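Local atomic coordinates of UPF0141 protein yjdB (Campylobacter jejuni subsp. jejuni HB93-13, PDB entry 4TN0), a protein that probably transfers phosphoethanolamine to its acceptors in the periplasm, as a zinc-binding enzyme of the alkaline phosphatase-like family required for polymyxin resistance and motility. Residues C71-S76 with N89-L94. Sequence-based numbering, arbitrary orientation.
Sequences CMFSIS and NAMDVL
The aromatic ring of Phe73 meets the thioether of Met91 obliquely. SD of Met91 lies 3.7 Å from CE2 of Phe73, and CG of Met91 reaches CD2 of Phe73 at 3.7 Å, a Met-aromatic contact backed by plain CH-ring packing. Met91 suits this place because its unbranched chain can fold: chi1 and the bend at chi2 (-61°) bring SD alongside the ring, and a further bend at chi3 turns the terminal methyl CE. The ring of Trp103 meets Phe73 with the planes inclined, and Leu22 and Val24 of the central strand 18-24 also pack on Phe73.

Asn89, whose amide is the other flat group, is the N-cap of the helix that starts at Ala90; its short side chain can reach back to N-H groups of the first turn. With CG set between the backbone N and the carbonyl carbon (chi1 59°), OD1 of Asn89 accepts from Met91 N at 2.7 Å, in the carbonyl plane; a weak bond from Asp92 N reaches the same oxygen. Asp92 answers by accepting from Asn89 N through the anti lone pair of OD2, at 2.7 Å, completing a capping box. That carboxylate also forms a salt bridge with Arg117, while ND2 of Asn89 donates to Val114 O.

Between the two segments runs one hydrogen bond: Ala90 N donates its N-H to Phe73 O at 2.9 Å, almost straight (172°). The small methyl of Ala90 lets the backbones approach closely, and CB of Asn89 comes to 3.2 Å from the same Phe73 O.

Three backbone N-H groups of the buried helix start, those of Ala90, Met91 and Asp92, thus find acceptors, the first from the backbone oxygen of Phe73. One backbone bond and a Met-aromatic contact join segments 71-76 and 89-94 within this alkaline phosphatase-like fold, while the capping box settles the start of the second helix.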
loop_
_atom_site.group_PDB
_atom_site.type_symbol
_atom_site.label_atom_id
_atom_site.label_comp_id
_atom_site.label_asym_id
_atom_site.label_seq_id
_atom_site.Cartn_x
_atom_site.Cartn_y
_atom_site.Cartn_z
ATOM N N CYS A 71 -1.942 11.268 5.302
ATOM C CA CYS A 71 -3.184 10.963 5.984
ATOM C C CYS A 71 -3.309 9.504 6.421
ATOM O O CYS A 71 -3.702 9.222 7.572
ATOM C CB CYS A 71 -4.367 11.323 5.087
ATOM S SG CYS A 71 -5.943 10.957 5.807
ATOM N N MET A 72 -2.939 8.577 5.538
ATOM C CA MET A 72 -3.124 7.157 5.852
ATOM C C MET A 72 -2.238 6.770 7.060
ATOM O O MET A 72 -2.589 5.884 7.823
ATOM C CB MET A 72 -2.835 6.253 4.626
ATOM C CG MET A 72 -1.367 5.962 4.320
ATOM S SD MET A 72 -1.110 4.690 3.031
ATOM C CE MET A 72 -1.358 5.618 1.497
ATOM N N PHE A 73 -1.102 7.446 7.215
ATOM C CA PHE A 73 -0.163 7.170 8.292
ATOM C C PHE A 73 -0.454 8.025 9.539
ATOM O O PHE A 73 0.107 7.794 10.627
ATOM C CB PHE A 73 1.272 7.417 7.823
ATOM C CG PHE A 73 1.888 6.263 7.072
ATOM C CD1 PHE A 73 1.882 6.233 5.678
ATOM C CD2 PHE A 73 2.482 5.208 7.755
ATOM C CE1 PHE A 73 2.457 5.172 4.982
ATOM C CE2 PHE A 73 3.053 4.146 7.069
ATOM C CZ PHE A 73 3.048 4.129 5.680
ATOM N N SER A 74 -1.322 9.019 9.374
ATOM C CA SER A 74 -1.664 9.901 10.476
ATOM C C SER A 74 -2.741 9.276 11.371
ATOM O O SER A 74 -3.450 8.353 10.956
ATOM C CB SER A 74 -2.127 11.257 9.955
ATOM O OG SER A 74 -2.876 11.965 10.933
ATOM N N ILE A 75 -2.811 9.754 12.613
ATOM C CA ILE A 75 -3.868 9.364 13.542
ATOM C C ILE A 75 -5.225 9.883 13.058
ATOM O O ILE A 75 -6.267 9.283 13.350
ATOM C CB ILE A 75 -3.572 9.884 14.982
ATOM C CG1 ILE A 75 -4.592 9.348 15.986
ATOM C CG2 ILE A 75 -3.500 11.411 15.024
ATOM C CD1 ILE A 75 -4.163 9.570 17.456
ATOM N N SER A 76 -5.215 11.000 12.329
ATOM C CA SER A 76 -6.467 11.577 11.823
ATOM C C SER A 76 -7.083 10.705 10.740
ATOM O O SER A 76 -6.377 10.106 9.913
ATOM C CB SER A 76 -6.251 12.985 11.283
ATOM O OG SER A 76 -5.363 13.715 12.106
ATOM N N ASN A 89 3.506 10.205 13.336
ATOM C CA ASN A 89 2.584 9.328 12.622
ATOM C C ASN A 89 2.735 7.919 13.175
ATOM O O ASN A 89 3.501 7.706 14.100
ATOM C CB ASN A 89 2.843 9.359 11.090
ATOM C CG ASN A 89 4.281 8.924 10.710
ATOM O OD1 ASN A 89 4.651 7.756 10.862
ATOM N ND2 ASN A 89 5.085 9.866 10.214
ATOM N N ALA A 90 2.013 6.957 12.613
ATOM C CA ALA A 90 2.115 5.567 13.057
ATOM C C ALA A 90 3.563 5.037 13.090
ATOM O O ALA A 90 3.922 4.274 13.978
ATOM C CB ALA A 90 1.268 4.683 12.172
ATOM N N MET A 91 4.393 5.441 12.134
ATOM C CA MET A 91 5.772 4.958 12.089
ATOM C C MET A 91 6.602 5.483 13.272
ATOM O O MET A 91 7.496 4.810 13.760
ATOM C CB MET A 91 6.452 5.357 10.765
ATOM C CG MET A 91 5.773 4.835 9.513
ATOM S SD MET A 91 5.714 3.046 9.418
ATOM C CE MET A 91 7.471 2.674 9.492
ATOM N N ASP A 92 6.357 6.723 13.664
ATOM C CA ASP A 92 7.036 7.305 14.810
ATOM C C ASP A 92 6.638 6.550 16.081
ATOM O O ASP A 92 7.448 6.336 16.970
ATOM C CB ASP A 92 6.676 8.785 14.967
ATOM C CG ASP A 92 7.127 9.619 13.804
ATOM O OD1 ASP A 92 8.335 9.580 13.453
ATOM O OD2 ASP A 92 6.243 10.296 13.228
ATOM N N VAL A 93 5.362 6.195 16.183
ATOM C CA VAL A 93 4.892 5.450 17.336
ATOM C C VAL A 93 5.552 4.083 17.413
ATOM O O VAL A 93 6.007 3.684 18.481
ATOM C CB VAL A 93 3.367 5.292 17.333
ATOM C CG1 VAL A 93 2.919 4.457 18.531
ATOM C CG2 VAL A 93 2.726 6.660 17.368
ATOM N N LEU A 94 5.662 3.383 16.286
ATOM C CA LEU A 94 6.320 2.076 16.309
ATOM C C LEU A 94 7.803 2.213 16.629
ATOM O O LEU A 94 8.359 1.383 17.344
ATOM C CB LEU A 94 6.154 1.355 14.986
ATOM C CG LEU A 94 4.744 1.049 14.508
ATOM C CD1 LEU A 94 4.823 0.501 13.087
ATOM C CD2 LEU A 94 4.086 0.059 15.422
#